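PDZ domain protein (Parabacteroides distasonis, PDB 4L8N) is of unknown function but binds magnesium and joins a DUF4136 domain to PDZ domains, which probably recognise protein partners. Local coordinates at residues Ser21-Asn26 and Asp138-Gly143; Cys129-Thr134 and Trp260-Asn265; Gln189-Phe194 and Leu241-Ile246. All blocks are in the same frame, centred on the assembly; numbering follows the deposited sequence.

Interaction 1 of 3, residues Ser21-Asn26 and Asp138-Gly143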
loop_
_atom_site.group_PDB
_atom_site.type_symbol
_atom_site.label_atom_id
_atom_site.label_comp_id
_atom_site.label_asym_id
_atom_site.label_seq_id
_atom_site.Cartn_x
_atom_site.Cartn_y
_atom_site.Cartn_z
ATOM N N SER A 21 -1.570 -16.198 -15.430
ATOM C CA SER A 21 -0.345 -15.401 -15.558
ATOM C C SER A 21 0.151 -15.420 -16.982
ATOM O O SER A 21 0.244 -16.488 -17.575
ATOM C CB SER A 21 0.740 -15.929 -14.619
ATOM O OG SER A 21 2.025 -15.467 -15.006
ATOM N N LYS A 22 0.493 -14.251 -17.522
ATOM C CA LYS A 22 0.984 -14.099 -18.901
ATOM C C LYS A 22 2.447 -14.513 -19.042
ATOM O O LYS A 22 2.889 -14.787 -20.160
ATOM C CB LYS A 22 0.828 -12.633 -19.395
ATOM C CG LYS A 22 -0.574 -12.016 -19.258
ATOM C CD LYS A 22 -1.610 -12.558 -20.269
ATOM C CE LYS A 22 -3.038 -12.239 -19.870
ATOM N NZ LYS A 22 -4.032 -12.939 -20.733
ATOM N N ASN A 23 3.193 -14.562 -17.929
ATOM C CA ASN A 23 4.627 -14.829 -17.944
ATOM C C ASN A 23 5.015 -16.220 -17.434
ATOM O O ASN A 23 6.200 -16.565 -17.450
ATOM C CB ASN A 23 5.334 -13.764 -17.116
ATOM C CG ASN A 23 4.911 -12.361 -17.474
ATOM O OD1 ASN A 23 4.040 -11.777 -16.839
ATOM N ND2 ASN A 23 5.446 -11.828 -18.554
ATOM N N TRP A 24 4.038 -17.026 -17.007
ATOM C CA TRP A 24 4.301 -18.372 -16.493
ATOM C C TRP A 24 3.181 -19.332 -16.808
ATOM O O TRP A 24 2.104 -19.227 -16.207
ATOM C CB TRP A 24 4.546 -18.363 -14.975
ATOM C CG TRP A 24 5.178 -19.635 -14.495
ATOM C CD1 TRP A 24 4.624 -20.564 -13.666
ATOM C CD2 TRP A 24 6.425 -20.193 -14.944
ATOM N NE1 TRP A 24 5.470 -21.639 -13.523
ATOM C CE2 TRP A 24 6.577 -21.445 -14.302
ATOM C CE3 TRP A 24 7.445 -19.741 -15.798
ATOM C CZ2 TRP A 24 7.719 -22.227 -14.454
ATOM C CZ3 TRP A 24 8.574 -20.526 -15.951
ATOM C CH2 TRP A 24 8.709 -21.746 -15.270
ATOM N N GLY A 25 3.464 -20.264 -17.726
ATOM C CA GLY A 25 2.552 -21.320 -18.158
ATOM C C GLY A 25 1.117 -20.888 -18.372
ATOM O O GLY A 25 0.205 -21.481 -17.793
ATOM N N ASN A 26 0.918 -19.841 -19.199
ATOM C CA ASN A 26 -0.397 -19.280 -19.499
ATOM C C ASN A 26 -1.361 -20.333 -20.087
ATOM O O ASN A 26 -1.004 -21.072 -21.016
ATOM C CB ASN A 26 -0.276 -18.086 -20.441
ATOM C CG ASN A 26 -1.472 -17.161 -20.417
ATOM O OD1 ASN A 26 -2.300 -17.189 -19.499
ATOM N ND2 ASN A 26 -1.570 -16.283 -21.411
ATOM N N ASP A 138 4.638 -6.856 -20.770
ATOM C CA ASP A 138 5.023 -7.703 -21.914
ATOM C C ASP A 138 4.806 -9.159 -21.512
ATOM O O ASP A 138 5.167 -9.550 -20.399
ATOM C CB ASP A 138 6.481 -7.447 -22.341
ATOM C CG ASP A 138 6.797 -6.000 -22.680
ATOM O OD1 ASP A 138 5.878 -5.275 -23.134
ATOM O OD2 ASP A 138 7.961 -5.590 -22.499
ATOM N N GLY A 139 4.202 -9.931 -22.406
ATOM C CA GLY A 139 3.866 -11.332 -22.166
ATOM C C GLY A 139 4.995 -12.326 -22.357
ATOM O O GLY A 139 4.750 -13.450 -22.819
ATOM N N VAL A 140 6.229 -11.938 -21.958
ATOM C CA VAL A 140 7.417 -12.759 -22.072
ATOM C C VAL A 140 7.403 -13.889 -21.044
ATOM O O VAL A 140 7.135 -13.658 -19.867
ATOM C CB VAL A 140 8.710 -11.914 -21.999
ATOM C CG1 VAL A 140 8.963 -11.331 -20.612
ATOM C CG2 VAL A 140 9.913 -12.709 -22.490
ATOM N N ASP A 141 7.721 -15.114 -21.493
ATOM C CA ASP A 141 7.838 -16.262 -20.610
ATOM C C ASP A 141 9.120 -16.137 -19.752
ATOM O O ASP A 141 10.222 -15.992 -20.289
ATOM C CB ASP A 141 7.819 -17.583 -21.389
ATOM C CG ASP A 141 7.371 -18.721 -20.491
ATOM O OD1 ASP A 141 8.223 -19.276 -19.759
ATOM O OD2 ASP A 141 6.152 -18.966 -20.414
ATOM N N PHE A 142 8.957 -16.178 -18.414
ATOM C CA PHE A 142 10.051 -16.086 -17.437
ATOM C C PHE A 142 11.034 -17.262 -17.567
ATOM O O PHE A 142 12.174 -17.144 -17.131
ATOM C CB PHE A 142 9.515 -15.972 -15.987
ATOM C CG PHE A 142 8.864 -14.650 -15.636
ATOM C CD1 PHE A 142 9.127 -13.497 -16.382
ATOM C CD2 PHE A 142 8.032 -14.540 -14.528
ATOM C CE1 PHE A 142 8.535 -12.275 -16.048
ATOM C CE2 PHE A 142 7.455 -13.309 -14.190
ATOM C CZ PHE A 142 7.713 -12.189 -14.957
ATOM N N GLY A 143 10.606 -18.348 -18.202
ATOM C CA GLY A 143 11.453 -19.504 -18.481
ATOM C C GLY A 143 12.583 -19.221 -19.467
ATOM O O GLY A 143 13.493 -20.037 -19.601
HETATM O O HOH W 1 3.380 -18.085 -20.717
#
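Asn23 and Phe142 join two irregular loops through a nearly straight backbone bond, Phe142 N to Asn23 O at 2.9 Å (176° at the hydrogen), with the donor lying in the carbonyl plane. The side chain of Asn23 adds two more bonds. Its ND2 donates to Val140 O at 2.8 Å and to Asp138 O at 2.9 Å, and both acceptors lie close to the amide plane, so the pair fixes the rotation of the amide. Setting CG anti to the carbonyl carbon (chi1 -49°) is what brings ND2 to these carbonyls, whereas CB lies over the Phe142 ring because of where the backbone runs. There CB makes a CH-pi contact, 3.5 Å from the centroid of the Phe142 ring and almost on its normal, and the amide plane stacks within 11° of the ring. With an alanine here the CB-to-ring contact could remain, but the carbonyls of Asp138 and Val140 would probably lose the donor they share, and residues 138-140 their tie to the other loop. Each loop is also braced internally: Ser21 OG accepts from Asn23 N in an ST turn, and Asp141 OD1 accepts from Gly143 N at 3.0 Å in an Asx turn. The other carboxylate oxygen, Asp141 OD2, takes a water at 2.9 Å that also reaches Lys22 O and Asn26 N weakly. Trp24 brings the edge of its indole to Gly143, CZ3 to N at 3.7 Å, while its NE1 is bonded to Tyr48 O. The contact ties a PDZ-domain loop, between strands 8-18 and 29-34, to residues 138-143 of the DUF4136 domain, which follow strand 123-135 and precede strand 147-150; there Val140 and Phe142 rest on Leu259 of strand 258-268.

Interaction 2 of 3, residues Cys129-Thr134 and Trp260-Asn265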
loop_
_atom_site.group_PDB
_atom_site.type_symbol
_atom_site.label_atom_id
_atom_site.label_comp_id
_atom_site.label_asym_id
_atom_site.label_seq_id
_atom_site.Cartn_x
_atom_site.Cartn_y
_atom_site.Cartn_z
ATOM N N CYS A 129 0.676 -10.987 3.795
ATOM C CA CYS A 129 1.888 -10.153 3.768
ATOM C C CYS A 129 1.691 -8.896 2.937
ATOM O O CYS A 129 1.036 -8.923 1.881
ATOM C CB CYS A 129 3.086 -10.949 3.275
ATOM S SG CYS A 129 3.607 -12.259 4.402
ATOM N N PRO A 130 2.283 -7.770 3.391
ATOM C CA PRO A 130 2.109 -6.511 2.651
ATOM C C PRO A 130 3.152 -6.427 1.555
ATOM O O PRO A 130 4.098 -5.636 1.616
ATOM C CB PRO A 130 2.262 -5.444 3.744
ATOM C CG PRO A 130 3.192 -6.065 4.729
ATOM C CD PRO A 130 3.129 -7.569 4.589
ATOM N N PHE A 131 3.001 -7.313 0.572
ATOM C CA PHE A 131 3.913 -7.365 -0.561
ATOM C C PHE A 131 3.246 -6.787 -1.792
ATOM O O PHE A 131 2.161 -7.239 -2.157
ATOM C CB PHE A 131 4.363 -8.823 -0.857
ATOM C CG PHE A 131 5.094 -9.589 0.226
ATOM C CD1 PHE A 131 5.773 -8.919 1.245
ATOM C CD2 PHE A 131 5.143 -10.985 0.202
ATOM C CE1 PHE A 131 6.458 -9.629 2.240
ATOM C CE2 PHE A 131 5.837 -11.692 1.188
ATOM C CZ PHE A 131 6.487 -11.012 2.205
ATOM N N LYS A 132 3.888 -5.823 -2.443
ATOM C CA LYS A 132 3.412 -5.318 -3.721
ATOM C C LYS A 132 4.281 -6.031 -4.775
ATOM O O LYS A 132 5.511 -5.863 -4.780
ATOM C CB LYS A 132 3.465 -3.768 -3.806
ATOM C CG LYS A 132 3.175 -3.171 -5.199
ATOM C CD LYS A 132 1.674 -3.135 -5.541
ATOM C CE LYS A 132 1.445 -2.860 -7.013
ATOM N NZ LYS A 132 1.532 -4.088 -7.865
ATOM N N THR A 133 3.646 -6.885 -5.607
ATOM C CA THR A 133 4.345 -7.663 -6.643
ATOM C C THR A 133 3.848 -7.180 -7.973
ATOM O O THR A 133 2.650 -7.259 -8.264
ATOM C CB THR A 133 4.190 -9.197 -6.425
ATOM O OG1 THR A 133 4.425 -9.448 -5.046
ATOM C CG2 THR A 133 5.208 -10.007 -7.213
ATOM N N THR A 134 4.786 -6.630 -8.759
ATOM C CA THR A 134 4.565 -6.007 -10.062
ATOM C C THR A 134 5.434 -6.660 -11.100
ATOM O O THR A 134 6.631 -6.848 -10.883
ATOM C CB THR A 134 4.885 -4.513 -9.986
ATOM O OG1 THR A 134 4.412 -3.964 -8.753
ATOM C CG2 THR A 134 4.329 -3.738 -11.174
ATOM N N TRP A 260 10.129 -8.439 -12.986
ATOM C CA TRP A 260 9.417 -8.732 -11.757
ATOM C C TRP A 260 10.043 -7.935 -10.621
ATOM O O TRP A 260 11.289 -7.833 -10.526
ATOM C CB TRP A 260 9.545 -10.255 -11.494
ATOM C CG TRP A 260 8.791 -10.807 -10.314
ATOM C CD1 TRP A 260 7.578 -11.430 -10.347
ATOM C CD2 TRP A 260 9.291 -10.974 -8.982
ATOM N NE1 TRP A 260 7.262 -11.918 -9.106
ATOM C CE2 TRP A 260 8.290 -11.640 -8.240
ATOM C CE3 TRP A 260 10.483 -10.606 -8.332
ATOM C CZ2 TRP A 260 8.455 -11.975 -6.898
ATOM C CZ3 TRP A 260 10.615 -10.882 -6.983
ATOM C CH2 TRP A 260 9.632 -11.605 -6.295
ATOM N N GLU A 261 9.171 -7.362 -9.772
ATOM C CA GLU A 261 9.553 -6.558 -8.623
ATOM C C GLU A 261 8.588 -6.842 -7.498
ATOM O O GLU A 261 7.379 -6.903 -7.720
ATOM C CB GLU A 261 9.576 -5.048 -8.990
ATOM C CG GLU A 261 10.219 -4.137 -7.941
ATOM C CD GLU A 261 10.378 -2.666 -8.297
ATOM O OE1 GLU A 261 11.034 -2.369 -9.319
ATOM O OE2 GLU A 261 9.910 -1.806 -7.520
ATOM N N CYS A 262 9.133 -7.085 -6.306
ATOM C CA CYS A 262 8.366 -7.329 -5.096
ATOM C C CYS A 262 8.867 -6.403 -4.014
ATOM O O CYS A 262 10.074 -6.361 -3.726
ATOM C CB CYS A 262 8.412 -8.787 -4.658
ATOM S SG CYS A 262 7.210 -9.198 -3.360
ATOM N N GLU A 263 7.940 -5.586 -3.488
ATOM C CA GLU A 263 8.209 -4.573 -2.476
ATOM C C GLU A 263 7.347 -4.808 -1.253
ATOM O O GLU A 263 6.130 -4.902 -1.345
ATOM C CB GLU A 263 7.956 -3.163 -3.051
ATOM C CG GLU A 263 8.603 -2.027 -2.282
ATOM C CD GLU A 263 8.214 -0.643 -2.755
ATOM O OE1 GLU A 263 8.598 -0.257 -3.883
ATOM O OE2 GLU A 263 7.554 0.076 -1.974
ATOM N N ALA A 264 7.996 -4.934 -0.118
ATOM C CA ALA A 264 7.348 -5.077 1.182
ATOM C C ALA A 264 7.418 -3.736 1.908
ATOM O O ALA A 264 8.502 -3.122 1.997
ATOM C CB ALA A 264 8.023 -6.166 2.001
ATOM N N ASN A 265 6.250 -3.261 2.363
ATOM C CA ASN A 265 6.118 -2.025 3.124
ATOM C C ASN A 265 5.431 -2.354 4.434
ATOM O O ASN A 265 4.248 -2.716 4.470
ATOM C CB ASN A 265 5.403 -0.941 2.338
ATOM C CG ASN A 265 6.250 -0.424 1.200
ATOM O OD1 ASN A 265 7.227 0.316 1.408
ATOM N ND2 ASN A 265 5.887 -0.812 -0.026
#
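Lys132 and Glu263 form the central hydrogen-bonded pair of an antiparallel ladder between strands 123-135 and 258-268, neighbours in the large mixed sheet. Lys132 N gives to Glu263 O at 2.7 Å and Glu263 N returns a bond to Lys132 O. The next such pair, Thr134 with Glu261, repeats the exchange: Thr134 N reaches Glu261 O, and Glu261 N meets Thr134 O less straight, at 145°. At the other end Asn265 N binds Pro130 O at 3.3 Å; Pro130 is the centre of an inverse gamma turn closed weakly by Phe131 N and Cys129 O. The backbone groups of Thr133, Cys262 and Ala264 that point out of the ladder are used too: Thr133 bonds with Gly295, while Cys262 and Ala264 bond with strand 240-250.

Lys132, Thr134, Glu261 and Glu263 share one face. Bent at chi2 and chi4, the lysine chain curls back along its own strand until NZ donates to Thr134 OG1 at 3.0 Å, with Gly295 O a weak second acceptor and Glu263 of the second subunit a long, weak ion pair. Asn265 ND2 gives a nearly linear bond to Glu263 OE2, which is met on its anti side. Glu261 sends OE1 to Arg247 in a salt bridge.

Phe131, Thr133, Cys262 and Ala264 occupy the opposite face, where helix 274-285 packs on Phe131 and Ala264. Ala264 CB touches Phe131 CD1 at 3.6 Å, and Cys262 SG lies obliquely beside the same ring. Trp260 NE1 finds its acceptor in Thr292 OG1, and beside that nitrogen Thr133 CG2 packs against the indole, 3.4 Å from Trp260 NE1.

Interaction 3 of 3, residues Gln189-Phe194 and Leu241-Ile246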
loop_
_atom_site.group_PDB
_atom_site.type_symbol
_atom_site.label_atom_id
_atom_site.label_comp_id
_atom_site.label_asym_id
_atom_site.label_seq_id
_atom_site.Cartn_x
_atom_site.Cartn_y
_atom_site.Cartn_z
ATOM N N GLN A 189 18.555 -6.722 -8.083
ATOM C CA GLN A 189 18.770 -5.456 -7.384
ATOM C C GLN A 189 17.858 -5.360 -6.164
ATOM O O GLN A 189 16.674 -5.678 -6.238
ATOM C CB GLN A 189 18.520 -4.271 -8.334
ATOM C CG GLN A 189 19.183 -2.952 -7.911
ATOM C CD GLN A 189 19.419 -2.001 -9.085
ATOM O OE1 GLN A 189 18.487 -1.371 -9.625
ATOM N NE2 GLN A 189 20.684 -1.872 -9.506
ATOM N N THR A 190 18.413 -4.942 -5.030
ATOM C CA THR A 190 17.591 -4.782 -3.833
ATOM C C THR A 190 17.628 -3.363 -3.369
ATOM O O THR A 190 18.633 -2.658 -3.504
ATOM C CB THR A 190 17.936 -5.743 -2.697
ATOM O OG1 THR A 190 19.331 -5.701 -2.404
ATOM C CG2 THR A 190 17.503 -7.138 -2.997
ATOM N N PHE A 191 16.490 -2.944 -2.866
ATOM C CA PHE A 191 16.306 -1.656 -2.254
ATOM C C PHE A 191 15.678 -1.889 -0.864
ATOM O O PHE A 191 14.960 -2.866 -0.640
ATOM C CB PHE A 191 15.500 -0.705 -3.153
ATOM C CG PHE A 191 14.162 -1.214 -3.631
ATOM C CD1 PHE A 191 14.082 -2.180 -4.633
ATOM C CD2 PHE A 191 12.982 -0.689 -3.125
ATOM C CE1 PHE A 191 12.841 -2.612 -5.109
ATOM C CE2 PHE A 191 11.751 -1.108 -3.612
ATOM C CZ PHE A 191 11.687 -2.062 -4.604
ATOM N N TYR A 192 16.030 -1.030 0.079
ATOM C CA TYR A 192 15.585 -1.126 1.472
ATOM C C TYR A 192 15.635 0.240 2.126
ATOM O O TYR A 192 16.395 1.111 1.704
ATOM C CB TYR A 192 16.450 -2.138 2.266
ATOM C CG TYR A 192 17.934 -1.960 2.037
ATOM C CD1 TYR A 192 18.665 -1.025 2.766
ATOM C CD2 TYR A 192 18.598 -2.680 1.047
ATOM C CE1 TYR A 192 20.018 -0.808 2.514
ATOM C CE2 TYR A 192 19.962 -2.502 0.815
ATOM C CZ TYR A 192 20.668 -1.561 1.550
ATOM O OH TYR A 192 22.004 -1.354 1.320
ATOM N N PHE A 193 14.834 0.406 3.164
ATOM C CA PHE A 193 14.735 1.618 3.957
ATOM C C PHE A 193 14.209 1.271 5.337
ATOM O O PHE A 193 13.308 0.440 5.467
ATOM C CB PHE A 193 13.805 2.646 3.261
ATOM C CG PHE A 193 13.563 3.936 4.012
ATOM C CD1 PHE A 193 14.405 5.038 3.833
ATOM C CD2 PHE A 193 12.478 4.068 4.881
ATOM C CE1 PHE A 193 14.173 6.246 4.520
ATOM C CE2 PHE A 193 12.258 5.276 5.581
ATOM C CZ PHE A 193 13.095 6.357 5.378
ATOM N N PHE A 194 14.766 1.933 6.357
ATOM C CA PHE A 194 14.324 1.849 7.741
ATOM C C PHE A 194 14.600 3.169 8.450
ATOM O O PHE A 194 15.758 3.586 8.587
ATOM C CB PHE A 194 14.925 0.667 8.520
ATOM C CG PHE A 194 14.263 0.503 9.872
ATOM C CD1 PHE A 194 13.039 -0.144 9.990
ATOM C CD2 PHE A 194 14.834 1.052 11.017
ATOM C CE1 PHE A 194 12.406 -0.254 11.230
ATOM C CE2 PHE A 194 14.205 0.928 12.256
ATOM C CZ PHE A 194 13.000 0.270 12.354
ATOM N N LEU A 241 9.105 2.972 9.901
ATOM C CA LEU A 241 8.722 2.515 8.563
ATOM C C LEU A 241 9.814 1.625 8.000
ATOM O O LEU A 241 11.013 1.938 8.124
ATOM C CB LEU A 241 8.433 3.692 7.599
ATOM C CG LEU A 241 7.402 4.717 8.064
ATOM C CD1 LEU A 241 7.492 5.996 7.245
ATOM C CD2 LEU A 241 5.990 4.140 8.108
ATOM N N LEU A 242 9.392 0.503 7.415
ATOM C CA LEU A 242 10.302 -0.459 6.813
ATOM C C LEU A 242 9.918 -0.714 5.361
ATOM O O LEU A 242 8.757 -1.036 5.043
ATOM C CB LEU A 242 10.353 -1.795 7.600
ATOM C CG LEU A 242 11.519 -2.757 7.261
ATOM C CD1 LEU A 242 12.006 -3.501 8.512
ATOM C CD2 LEU A 242 11.126 -3.780 6.171
ATOM N N GLN A 243 10.931 -0.628 4.500
ATOM C CA GLN A 243 10.793 -0.959 3.100
ATOM C C GLN A 243 11.849 -1.999 2.730
ATOM O O GLN A 243 13.004 -1.903 3.154
ATOM C CB GLN A 243 10.901 0.285 2.199
ATOM C CG GLN A 243 10.628 -0.040 0.726
ATOM C CD GLN A 243 10.947 1.086 -0.215
ATOM O OE1 GLN A 243 10.049 1.753 -0.729
ATOM N NE2 GLN A 243 12.228 1.286 -0.503
ATOM N N PHE A 244 11.440 -2.999 1.959
ATOM C CA PHE A 244 12.343 -4.032 1.470
ATOM C C PHE A 244 11.818 -4.519 0.121
ATOM O O PHE A 244 10.651 -4.893 -0.004
ATOM C CB PHE A 244 12.543 -5.187 2.486
ATOM C CG PHE A 244 13.427 -6.291 1.961
ATOM C CD1 PHE A 244 14.777 -6.067 1.711
ATOM C CD2 PHE A 244 12.909 -7.548 1.690
ATOM C CE1 PHE A 244 15.582 -7.075 1.168
ATOM C CE2 PHE A 244 13.723 -8.562 1.165
ATOM C CZ PHE A 244 15.050 -8.309 0.891
ATOM N N GLY A 245 12.669 -4.444 -0.886
ATOM C CA GLY A 245 12.310 -4.846 -2.238
ATOM C C GLY A 245 13.350 -5.652 -2.983
ATOM O O GLY A 245 14.553 -5.541 -2.718
ATOM N N ILE A 246 12.861 -6.497 -3.912
ATOM C CA ILE A 246 13.665 -7.307 -4.832
ATOM C C ILE A 246 13.254 -6.866 -6.253
ATOM O O ILE A 246 12.056 -6.795 -6.561
ATOM C CB ILE A 246 13.532 -8.852 -4.603
ATOM C CG1 ILE A 246 13.835 -9.260 -3.141
ATOM C CG2 ILE A 246 14.399 -9.657 -5.584
ATOM C CD1 ILE A 246 13.372 -10.716 -2.746
#
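Phe191 lays one face of its ring over Gly245, whose CA sits 3.8 Å from the ring centroid in a CH-pi contact, displaced from the centre toward the rim. The end of Gln243 meets the ring at its edge, with the amide plane nearly perpendicular to the ring. The ring reaches across because CG lies between the backbone N and the carbonyl carbon (chi1 54°), a rotamer that swings it over the neighbouring strand. Gly245 is what makes this possible, since a CB there would run into Phe191 CZ. Arg247 adds a cation-pi contact to the same ring. On the opposite face of the sheet, the Phe244 ring has Tyr192 CB at its edge. Leu242 CB lies at the edge of the Phe194 ring, and Leu242 CD1 is 3.8 Å from Phe194 CD1.

The backbones pair in a regular antiparallel ladder. Two hydrogen-bonded pairs each exchange two bonds: Gly245 N gives to Phe191 O at 2.8 Å, and Gln243 N to Phe193 O at 2.8 Å. The return bonds, Phe191 N to Gly245 O at 3.2 Å and Phe193 N to Gln243 O at 2.9 Å, approach from above the carbonyl plane. In the non-hydrogen-bonded pairs CA-H groups help fill in, as where Tyr192 CA comes within 3.2 Å of Gln243 O.

The phenol of Tyr192 stands away from the ladder, its OH bonded to Glu161 of helix 158-175. Strands 186-196 and 240-250 are thus covered on the Tyr192 and Phe244 side by two helices: Thr190, Tyr192 and Phe244 pack on helix 158-175, Leu242 and Phe244 on helix 274-285. On the other side Phe191 leans toward Glu261 and Glu263 of strand 258-268.

In the fold
Interactions 2 and 3 belong to one sheet: strands 240-250 and 258-268 are neighbours, joined by the probable backbone hydrogen bonds Ala264 N to Phe244 O at 2.7 Å and Cys262 O to Ile246 N at 2.8 Å, and the two centres are 10 Å apart. Interaction 1 lies 18 Å from interaction 2, centre to centre, and meets it where Phe142 CE2 comes within 4.3 Å of Trp260 CD1, so loop 138-143 packs against strand 258-268. Interaction 3 is nearest the metal site: the Phe194 side chain is about 7 Å and 8 Å from those of the magnesium-binding residues Asp270 and Glu239, which hold no ion in this chain, and about 10 Å from a magnesium ion in the model.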